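Local coordinates for p-47 protein (Clostridium botulinum E1 str. 'BoNT E Beluga', PDB 5WIX) that is of unknown function but has a TULIP-type fold resembling bactericidal/permeability-increasing protein, a topology that in relatives binds lipids, so lipid binding is possible but unproven, at residues N300-E305 against L312-S317; N264-N269 against K278-L283; L105-D110 against L123-G128. All blocks are in the same frame, centred on the assembly; numbering follows the deposited sequence.

Contact 1. Residues N300-E305 against L312-S317; sequences NDFSME and LKTRLS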
loop_
_atom_site.group_PDB
_atom_site.type_symbol
_atom_site.label_atom_id
_atom_site.label_comp_id
_atom_site.label_asym_id
_atom_site.label_seq_id
_atom_site.Cartn_x
_atom_site.Cartn_y
_atom_site.Cartn_z
ATOM N N ASN A 300 27.236 -12.776 16.291
ATOM C CA ASN A 300 26.748 -12.480 17.633
ATOM C C ASN A 300 25.801 -11.294 17.763
ATOM O O ASN A 300 24.909 -11.316 18.618
ATOM C CB ASN A 300 27.931 -12.266 18.560
ATOM C CG ASN A 300 28.482 -13.559 19.067
ATOM O OD1 ASN A 300 27.724 -14.462 19.430
ATOM N ND2 ASN A 300 29.805 -13.677 19.076
ATOM N N ASP A 301 26.024 -10.252 16.959
ATOM C CA ASP A 301 25.034 -9.184 16.772
ATOM C C ASP A 301 24.920 -8.812 15.286
ATOM O O ASP A 301 25.913 -8.763 14.549
ATOM C CB ASP A 301 25.357 -7.953 17.628
ATOM C CG ASP A 301 26.780 -7.469 17.462
ATOM O OD1 ASP A 301 27.327 -7.536 16.342
ATOM O OD2 ASP A 301 27.352 -7.004 18.471
ATOM N N PHE A 302 23.690 -8.575 14.851
ATOM C CA PHE A 302 23.398 -8.418 13.434
ATOM C C PHE A 302 22.438 -7.276 13.254
ATOM O O PHE A 302 21.488 -7.136 14.021
ATOM C CB PHE A 302 22.809 -9.699 12.880
ATOM C CG PHE A 302 22.406 -9.630 11.434
ATOM C CD1 PHE A 302 23.229 -10.171 10.451
ATOM C CD2 PHE A 302 21.189 -9.098 11.065
ATOM C CE1 PHE A 302 22.856 -10.151 9.125
ATOM C CE2 PHE A 302 20.811 -9.070 9.744
ATOM C CZ PHE A 302 21.643 -9.604 8.770
ATOM N N SER A 303 22.678 -6.471 12.228
ATOM C CA SER A 303 21.830 -5.319 11.974
ATOM C C SER A 303 21.688 -5.050 10.476
ATOM O O SER A 303 22.668 -5.050 9.730
ATOM C CB SER A 303 22.381 -4.089 12.680
ATOM O OG SER A 303 22.588 -3.058 11.732
ATOM N N MET A 304 20.449 -4.845 10.047
ATOM C CA MET A 304 20.151 -4.444 8.679
ATOM C C MET A 304 19.130 -3.309 8.722
ATOM O O MET A 304 17.970 -3.540 9.058
ATOM C CB MET A 304 19.616 -5.629 7.875
ATOM C CG MET A 304 19.694 -5.469 6.358
ATOM S SD MET A 304 19.044 -6.894 5.426
ATOM C CE MET A 304 20.196 -7.012 4.054
ATOM N N GLU A 305 19.562 -2.084 8.425
ATOM C CA GLU A 305 18.649 -0.924 8.351
ATOM C C GLU A 305 18.559 -0.388 6.918
ATOM O O GLU A 305 19.496 -0.540 6.128
ATOM C CB GLU A 305 19.089 0.200 9.317
ATOM C CG GLU A 305 20.191 1.134 8.805
ATOM C CD GLU A 305 20.643 2.165 9.849
ATOM O OE1 GLU A 305 20.905 1.768 11.005
ATOM O OE2 GLU A 305 20.741 3.370 9.513
ATOM N N LEU A 312 20.187 -1.509 1.299
ATOM C CA LEU A 312 20.285 -2.062 2.659
ATOM C C LEU A 312 21.731 -2.053 3.165
ATOM O O LEU A 312 22.645 -2.518 2.478
ATOM C CB LEU A 312 19.734 -3.489 2.702
ATOM C CG LEU A 312 18.271 -3.620 2.290
ATOM C CD1 LEU A 312 18.075 -4.978 1.730
ATOM C CD2 LEU A 312 17.346 -3.421 3.475
ATOM N N LYS A 313 21.922 -1.487 4.352
ATOM C CA LYS A 313 23.224 -1.443 5.015
ATOM C C LYS A 313 23.256 -2.542 6.060
ATOM O O LYS A 313 22.508 -2.501 7.041
ATOM C CB LYS A 313 23.469 -0.069 5.669
ATOM C CG LYS A 313 24.799 0.077 6.434
ATOM C CD LYS A 313 25.448 1.464 6.181
ATOM C CE LYS A 313 25.184 2.469 7.298
ATOM N NZ LYS A 313 25.688 3.841 6.974
ATOM N N THR A 314 24.107 -3.537 5.849
ATOM C CA THR A 314 24.196 -4.628 6.806
ATOM C C THR A 314 25.458 -4.518 7.652
ATOM O O THR A 314 26.540 -4.195 7.148
ATOM C CB THR A 314 24.153 -5.950 6.102
ATOM O OG1 THR A 314 23.107 -5.909 5.101
ATOM C CG2 THR A 314 23.881 -7.040 7.108
ATOM N N ARG A 315 25.302 -4.759 8.950
ATOM C CA ARG A 315 26.372 -4.547 9.919
ATOM C C ARG A 315 26.344 -5.655 10.961
ATOM O O ARG A 315 25.612 -5.566 11.943
ATOM C CB ARG A 315 26.214 -3.185 10.586
ATOM C CG ARG A 315 27.506 -2.434 10.798
ATOM C CD ARG A 315 27.269 -1.138 11.577
ATOM N NE ARG A 315 26.292 -0.268 10.922
ATOM C CZ ARG A 315 25.446 0.535 11.569
ATOM N NH1 ARG A 315 25.448 0.573 12.898
ATOM N NH2 ARG A 315 24.594 1.295 10.890
ATOM N N LEU A 316 27.134 -6.700 10.729
ATOM C CA LEU A 316 27.209 -7.847 11.641
ATOM C C LEU A 316 28.591 -8.062 12.243
ATOM O O LEU A 316 29.607 -7.617 11.706
ATOM C CB LEU A 316 26.788 -9.132 10.926
ATOM C CG LEU A 316 27.483 -9.467 9.598
ATOM C CD1 LEU A 316 28.858 -10.116 9.800
ATOM C CD2 LEU A 316 26.579 -10.346 8.721
ATOM N N SER A 317 28.627 -8.793 13.347
ATOM C CA SER A 317 29.897 -9.227 13.910
ATOM C C SER A 317 29.752 -10.513 14.719
ATOM O O SER A 317 28.708 -10.786 15.309
ATOM C CB SER A 317 30.497 -8.135 14.780
ATOM O OG SER A 317 29.925 -8.179 16.072
#
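Asn300 and Asp301 both turn their backbone N-H groups on the carbonyl of Ser317, so one carbonyl takes two donors at this end of the pairing. The distances to Ser317 O are 2.7 Å from Asn300 N and 3.2 Å from Asp301 N, and both donors lie in the plane of that carbonyl. The return bond runs from Ser317 N to Asp301 O at 3.0 Å. A side-chain bond reinforces the same pair: the hydroxyl Ser317 OG donates to Asp301 OD1 at 2.7 Å, meeting the carboxylate on its syn side but 32° out of its plane. With CG between the backbone N and the carbonyl carbon (chi1 51°), the Asp301 carboxylate brings OD1 to this hydroxyl.

Further along, Arg315 N donates to Ser303 O at 2.8 Å, whereas the reverse bond from Ser303 N to Arg315 O is weak. Glu305 and Lys313 exchange both backbone bonds. On the face carrying Ser303, a long salt bridge of 3.7 Å joins Glu305 OE1 to Arg315 NH2, with the two flat groups turned well out of parallel.

The other face is mostly apolar. Phe302 meets Leu316 obliquely, CD1 3.7 Å from Leu316 CB, while Met304 CE, at the end of a chain bent at chi3, reaches Leu312 CD1. Thr314 OG1 among them has a weak bond to Cys336 O of strand 328-343, and Phe302 N, pointing to the other neighbour, donates to Asn279 OD1. Met304 and Leu312 are covered by helix 240-252.

Strands 293-307 and 311-322, consecutive in the chain and 174° apart in direction over 302-305 and 312-317, form a beta hairpin, and the two residues facing Ser317 make a classic beta bulge within the long-stranded, highly curved sheet of this TULIP-like domain.

Contact 2. Residues N264-N269 against K278-L283; sequences NFNVIN and KNKNTL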
loop_
_atom_site.group_PDB
_atom_site.type_symbol
_atom_site.label_atom_id
_atom_site.label_comp_id
_atom_site.label_asym_id
_atom_site.label_seq_id
_atom_site.Cartn_x
_atom_site.Cartn_y
_atom_site.Cartn_z
ATOM N N ASN A 264 15.010 -16.380 15.120
ATOM C CA ASN A 264 16.290 -15.809 15.519
ATOM C C ASN A 264 16.399 -14.297 15.351
ATOM O O ASN A 264 17.350 -13.692 15.855
ATOM C CB ASN A 264 17.414 -16.470 14.729
ATOM C CG ASN A 264 17.624 -17.909 15.133
ATOM O OD1 ASN A 264 17.646 -18.812 14.301
ATOM N ND2 ASN A 264 17.743 -18.132 16.425
ATOM N N PHE A 265 15.423 -13.691 14.660
ATOM C CA PHE A 265 15.441 -12.253 14.339
ATOM C C PHE A 265 14.322 -11.417 14.941
ATOM O O PHE A 265 13.172 -11.857 15.045
ATOM C CB PHE A 265 15.389 -12.051 12.831
ATOM C CG PHE A 265 16.650 -12.414 12.134
ATOM C CD1 PHE A 265 17.683 -11.503 12.046
ATOM C CD2 PHE A 265 16.814 -13.677 11.588
ATOM C CE1 PHE A 265 18.846 -11.831 11.407
ATOM C CE2 PHE A 265 17.979 -14.022 10.955
ATOM C CZ PHE A 265 19.000 -13.093 10.865
ATOM N N ASN A 266 14.673 -10.184 15.296
ATOM C CA ASN A 266 13.710 -9.162 15.694
ATOM C C ASN A 266 13.647 -8.028 14.679
ATOM O O ASN A 266 14.632 -7.736 13.996
ATOM C CB ASN A 266 14.068 -8.593 17.067
ATOM C CG ASN A 266 13.309 -9.264 18.189
ATOM O OD1 ASN A 266 12.298 -9.933 17.949
ATOM N ND2 ASN A 266 13.781 -9.084 19.424
ATOM N N VAL A 267 12.494 -7.381 14.562
ATOM C CA VAL A 267 12.491 -6.091 13.890
ATOM C C VAL A 267 12.118 -5.036 14.925
ATOM O O VAL A 267 11.061 -5.104 15.559
ATOM C CB VAL A 267 11.552 -6.045 12.653
ATOM C CG1 VAL A 267 10.233 -6.757 12.920
ATOM C CG2 VAL A 267 11.345 -4.611 12.216
ATOM N N ILE A 268 13.031 -4.086 15.105
ATOM C CA ILE A 268 12.960 -3.084 16.165
ATOM C C ILE A 268 12.384 -1.751 15.660
ATOM O O ILE A 268 12.743 -1.272 14.580
ATOM C CB ILE A 268 14.362 -2.856 16.764
ATOM C CG1 ILE A 268 14.888 -4.158 17.353
ATOM C CG2 ILE A 268 14.326 -1.816 17.850
ATOM C CD1 ILE A 268 14.110 -4.609 18.574
ATOM N N ASN A 269 11.490 -1.152 16.439
ATOM C CA ASN A 269 10.859 0.092 16.026
ATOM C C ASN A 269 11.757 1.318 16.244
ATOM O O ASN A 269 12.462 1.415 17.256
ATOM C CB ASN A 269 9.526 0.266 16.764
ATOM C CG ASN A 269 8.431 -0.656 16.230
ATOM O OD1 ASN A 269 8.671 -1.488 15.353
ATOM N ND2 ASN A 269 7.220 -0.503 16.759
ATOM N N LYS A 278 17.272 -6.362 13.707
ATOM C CA LYS A 278 18.349 -6.863 14.546
ATOM C C LYS A 278 18.186 -8.360 14.834
ATOM O O LYS A 278 17.091 -8.913 14.723
ATOM C CB LYS A 278 18.422 -6.067 15.842
ATOM C CG LYS A 278 18.954 -4.655 15.662
ATOM C CD LYS A 278 19.541 -4.155 16.978
ATOM C CE LYS A 278 20.148 -2.769 16.851
ATOM N NZ LYS A 278 19.103 -1.724 16.654
ATOM N N ASN A 279 19.282 -9.027 15.174
ATOM C CA ASN A 279 19.204 -10.420 15.611
ATOM C C ASN A 279 18.687 -10.541 17.054
ATOM O O ASN A 279 18.998 -9.706 17.920
ATOM C CB ASN A 279 20.565 -11.088 15.485
ATOM C CG ASN A 279 21.612 -10.442 16.364
ATOM O OD1 ASN A 279 21.619 -9.225 16.568
ATOM N ND2 ASN A 279 22.508 -11.259 16.896
ATOM N N LYS A 280 17.884 -11.573 17.305
ATOM C CA LYS A 280 17.261 -11.761 18.620
ATOM C C LYS A 280 18.259 -12.415 19.546
ATOM O O LYS A 280 18.199 -12.261 20.765
ATOM C CB LYS A 280 15.988 -12.619 18.514
ATOM C CG LYS A 280 15.193 -12.776 19.826
ATOM C CD LYS A 280 14.047 -13.806 19.702
ATOM C CE LYS A 280 12.880 -13.309 18.838
ATOM N NZ LYS A 280 11.787 -14.325 18.705
ATOM N N ASN A 281 19.190 -13.135 18.928
ATOM C CA ASN A 281 20.168 -13.960 19.622
ATOM C C ASN A 281 21.234 -14.485 18.666
ATOM O O ASN A 281 21.280 -14.087 17.490
ATOM C CB ASN A 281 19.475 -15.129 20.319
ATOM C CG ASN A 281 18.497 -15.855 19.411
ATOM O OD1 ASN A 281 18.761 -16.071 18.228
ATOM N ND2 ASN A 281 17.351 -16.226 19.965
ATOM N N THR A 282 22.071 -15.393 19.168
ATOM C CA THR A 282 23.196 -15.903 18.400
ATOM C C THR A 282 22.704 -16.619 17.141
ATOM O O THR A 282 21.835 -17.495 17.205
ATOM C CB THR A 282 24.084 -16.864 19.242
ATOM O OG1 THR A 282 24.498 -16.221 20.458
ATOM C CG2 THR A 282 25.320 -17.278 18.450
ATOM N N LEU A 283 23.249 -16.225 15.995
ATOM C CA LEU A 283 22.940 -16.888 14.738
ATOM C C LEU A 283 23.958 -17.989 14.446
ATOM O O LEU A 283 25.151 -17.712 14.281
ATOM C CB LEU A 283 22.912 -15.870 13.590
ATOM C CG LEU A 283 22.223 -14.551 13.935
ATOM C CD1 LEU A 283 22.349 -13.542 12.783
ATOM C CD2 LEU A 283 20.764 -14.792 14.295
#
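Asn264, which loses the most surface here, meets the other segment through three parts of itself. Its carbonyl, Asn264 O, takes the N-H of Lys280 at 2.6 Å. Its amide nitrogen ND2 donates to Asn281 OD1 at 2.9 Å, the two amide planes standing 73° apart, and its CB rests on Leu283 CD2 at 3.8 Å. Asn264 OD1 is used separately, accepting from Thr261 N, so both ends of the amide are engaged, which should restrain its rotation.

Lys278 contributes chiefly backbone and the root of its side chain. Asn266 N donates to Lys278 O at 2.8 Å and Lys278 N returns to Asn266 O at 3.0 Å, one antiparallel hydrogen-bonded pair; Lys278 CB then lies near Ile268 CG1.

Lys280, with CG swung away from its own N (chi1 -175°) and a bend at chi3, crosses Asn266 at a slant and puts CE 3.5 Å from Asn266 OD1. Its ammonium NZ goes on to bond Asn263 O.

Next to these polar groups, Leu283 CD2 sits over one face of the Phe265 ring, displaced toward its rim. Phe265 also packs edge-to-face on Phe302. Helix 240-252 packs on the side of Phe265, Val267 and Asn269, and strand 293-307 lies next to strand 275-279, the second strand of the hairpin begun by strand 265-269.

Contact 3. Residues L105-D110 against L123-G128; sequences LEIKLD and LKFSFG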
loop_
_atom_site.group_PDB
_atom_site.type_symbol
_atom_site.label_atom_id
_atom_site.label_comp_id
_atom_site.label_asym_id
_atom_site.label_seq_id
_atom_site.Cartn_x
_atom_site.Cartn_y
_atom_site.Cartn_z
ATOM N N LEU A 105 -22.180 18.391 -7.383
ATOM C CA LEU A 105 -22.411 17.979 -6.008
ATOM C C LEU A 105 -21.125 17.562 -5.326
ATOM O O LEU A 105 -20.137 17.240 -5.981
ATOM C CB LEU A 105 -23.397 16.812 -5.970
ATOM C CG LEU A 105 -24.600 17.012 -6.881
ATOM C CD1 LEU A 105 -25.424 15.739 -7.025
ATOM C CD2 LEU A 105 -25.424 18.122 -6.278
ATOM N N GLU A 106 -21.149 17.581 -4.002
ATOM C CA GLU A 106 -20.156 16.889 -3.192
ATOM C C GLU A 106 -20.908 15.842 -2.398
ATOM O O GLU A 106 -21.941 16.156 -1.799
ATOM C CB GLU A 106 -19.411 17.838 -2.252
ATOM C CG GLU A 106 -18.235 18.555 -2.880
ATOM C CD GLU A 106 -17.466 19.359 -1.848
ATOM O OE1 GLU A 106 -16.245 19.566 -2.036
ATOM O OE2 GLU A 106 -18.084 19.774 -0.841
ATOM N N ILE A 107 -20.418 14.603 -2.408
ATOM C CA ILE A 107 -21.087 13.515 -1.692
ATOM C C ILE A 107 -20.146 12.686 -0.806
ATOM O O ILE A 107 -18.934 12.638 -1.035
ATOM C CB ILE A 107 -21.786 12.550 -2.665
ATOM C CG1 ILE A 107 -22.371 13.299 -3.853
ATOM C CG2 ILE A 107 -22.892 11.805 -1.960
ATOM C CD1 ILE A 107 -23.339 12.464 -4.651
ATOM N N LYS A 108 -20.730 12.034 0.203
ATOM C CA LYS A 108 -19.991 11.205 1.144
ATOM C C LYS A 108 -19.943 9.726 0.737
ATOM O O LYS A 108 -20.943 9.128 0.307
ATOM C CB LYS A 108 -20.592 11.325 2.551
ATOM C CG LYS A 108 -19.960 10.373 3.567
ATOM C CD LYS A 108 -20.621 10.441 4.934
ATOM C CE LYS A 108 -20.074 11.597 5.743
ATOM N NZ LYS A 108 -20.326 11.409 7.194
ATOM N N LEU A 109 -18.758 9.149 0.875
ATOM C CA LEU A 109 -18.614 7.713 0.791
ATOM C C LEU A 109 -18.344 7.139 2.177
ATOM O O LEU A 109 -17.690 7.767 3.020
ATOM C CB LEU A 109 -17.487 7.341 -0.152
ATOM C CG LEU A 109 -17.629 7.924 -1.545
ATOM C CD1 LEU A 109 -16.536 7.364 -2.428
ATOM C CD2 LEU A 109 -18.995 7.583 -2.089
ATOM N N ASP A 110 -18.867 5.948 2.424
ATOM C CA ASP A 110 -18.510 5.238 3.640
ATOM C C ASP A 110 -18.474 3.744 3.368
ATOM O O ASP A 110 -18.954 3.273 2.332
ATOM C CB ASP A 110 -19.476 5.563 4.776
ATOM C CG ASP A 110 -18.796 5.532 6.129
ATOM O OD1 ASP A 110 -17.792 4.793 6.255
ATOM O OD2 ASP A 110 -19.251 6.242 7.057
ATOM N N LEU A 123 -17.212 -0.392 -0.174
ATOM C CA LEU A 123 -17.247 1.066 -0.265
ATOM C C LEU A 123 -18.291 1.546 -1.276
ATOM O O LEU A 123 -18.179 1.296 -2.479
ATOM C CB LEU A 123 -15.866 1.617 -0.622
ATOM C CG LEU A 123 -15.804 3.143 -0.654
ATOM C CD1 LEU A 123 -16.340 3.732 0.636
ATOM C CD2 LEU A 123 -14.398 3.637 -0.907
ATOM N N LYS A 124 -19.308 2.239 -0.771
ATOM C CA LYS A 124 -20.422 2.691 -1.596
ATOM C C LYS A 124 -20.703 4.160 -1.316
ATOM O O LYS A 124 -20.081 4.746 -0.428
ATOM C CB LYS A 124 -21.672 1.840 -1.329
ATOM C CG LYS A 124 -21.468 0.343 -1.568
ATOM C CD LYS A 124 -22.779 -0.404 -1.839
ATOM C CE LYS A 124 -23.663 -0.500 -0.599
ATOM N NZ LYS A 124 -25.010 -1.072 -0.910
ATOM N N PHE A 125 -21.614 4.758 -2.084
ATOM C CA PHE A 125 -22.159 6.084 -1.760
ATOM C C PHE A 125 -22.939 6.044 -0.455
ATOM O O PHE A 125 -23.452 4.987 -0.088
ATOM C CB PHE A 125 -23.096 6.552 -2.851
ATOM C CG PHE A 125 -22.425 7.196 -4.020
ATOM C CD1 PHE A 125 -21.813 8.437 -3.893
ATOM C CD2 PHE A 125 -22.482 6.601 -5.275
ATOM C CE1 PHE A 125 -21.226 9.061 -4.999
ATOM C CE2 PHE A 125 -21.906 7.216 -6.383
ATOM C CZ PHE A 125 -21.277 8.450 -6.245
ATOM N N SER A 126 -23.082 7.173 0.235
ATOM C CA SER A 126 -23.940 7.170 1.426
ATOM C C SER A 126 -24.608 8.512 1.725
ATOM O O SER A 126 -23.945 9.468 2.123
ATOM C CB SER A 126 -23.143 6.718 2.660
ATOM O OG SER A 126 -22.448 7.795 3.268
ATOM N N PHE A 127 -25.925 8.573 1.556
ATOM C CA PHE A 127 -26.659 9.795 1.878
ATOM C C PHE A 127 -27.592 9.560 3.059
ATOM O O PHE A 127 -28.816 9.647 2.930
ATOM C CB PHE A 127 -27.468 10.322 0.683
ATOM C CG PHE A 127 -26.998 9.831 -0.654
ATOM C CD1 PHE A 127 -25.694 10.017 -1.068
ATOM C CD2 PHE A 127 -27.883 9.210 -1.520
ATOM C CE1 PHE A 127 -25.278 9.557 -2.313
ATOM C CE2 PHE A 127 -27.471 8.755 -2.759
ATOM C CZ PHE A 127 -26.168 8.933 -3.156
ATOM N N GLY A 128 -27.007 9.254 4.211
ATOM C CA GLY A 128 -27.786 9.060 5.417
ATOM C C GLY A 128 -28.257 10.383 5.985
ATOM O O GLY A 128 -28.875 11.193 5.289
#
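Leu109 faces Phe125 as an antiparallel non-hydrogen-bonded pair, CA atoms 4.7 Å apart, and Asp110 faces Lys124 as the adjoining hydrogen-bonded pair, while the touching parts run at 130° to each other and so depart well from a straight antiparallel course. Lys124 N donates to Asp110 O at 3.3 Å; the reverse bond, from Asp110 N to Lys124 O, is weak. Two residues further, Ser126 N reaches Lys108 O at 2.9 Å, the last backbone bond between these segments.

The side chains sort onto two sides. On one, Leu109 projects CD2 onto Phe125 CD1 at 3.5 Å, meeting the ring obliquely. The leucine's CG lies opposite its carbonyl carbon (chi1 -56°), a setting that carries CD2 to this ring; Leu109 CB lies beside Leu123 CD1 at 3.9 Å. Ile107 is divided between two rings: CD1 approaches Phe125 CE1 at 4.0 Å, whereas the CG2 branch comes to the edge of the Phe127 ring, near its plane, at CE1 and CD1. On the other side Lys108 passes Ser126, its CG 3.6 Å from Ser126 OG, and Asp110 CB also lies near that hydroxyl.

Neighbouring parts of the chain enclose the apolar side. Strand 78-85 brings Ile80 to Ile107 and Leu78 to Leu109, Phe192 of strand 187-195 touches Leu109 and Leu123, and Phe173 stands edge-to-face with Phe125.

With no salt bridge and no side-chain hydrogen bond across it, the contact rests on three backbone bonds, one of them weak, and on dispersion between branched aliphatic groups and aromatic rings. Such chemistry is consistent with cohesion largely by exclusion of water: the apolar residues of this hairpin are buried, and they pack on strands 78-85 and 187-195.

Overall arrangement
Contacts 1 and 2 are one neighbourhood: their centres are 10 Å apart, and strands 275-279 and 293-307 lie side by side in the same sheet. Contact 3 belongs to a different sheet on the opposite side of the chain's centre, its own centre 49 Å from that of contact 1 and 46 Å from that of contact 2. Burial changes with place. Contact 3 is buried and mostly aliphatic and aromatic; contact 1 is partly buried, with a mostly apolar face and a polar, partly charged one; contact 2 lies at the surface and is largely polar, backbone and asparagine bonds beside one apolar Phe265-Leu283 pair. All three are hairpins met in series along the chain, contact 3 first and contact 1 last.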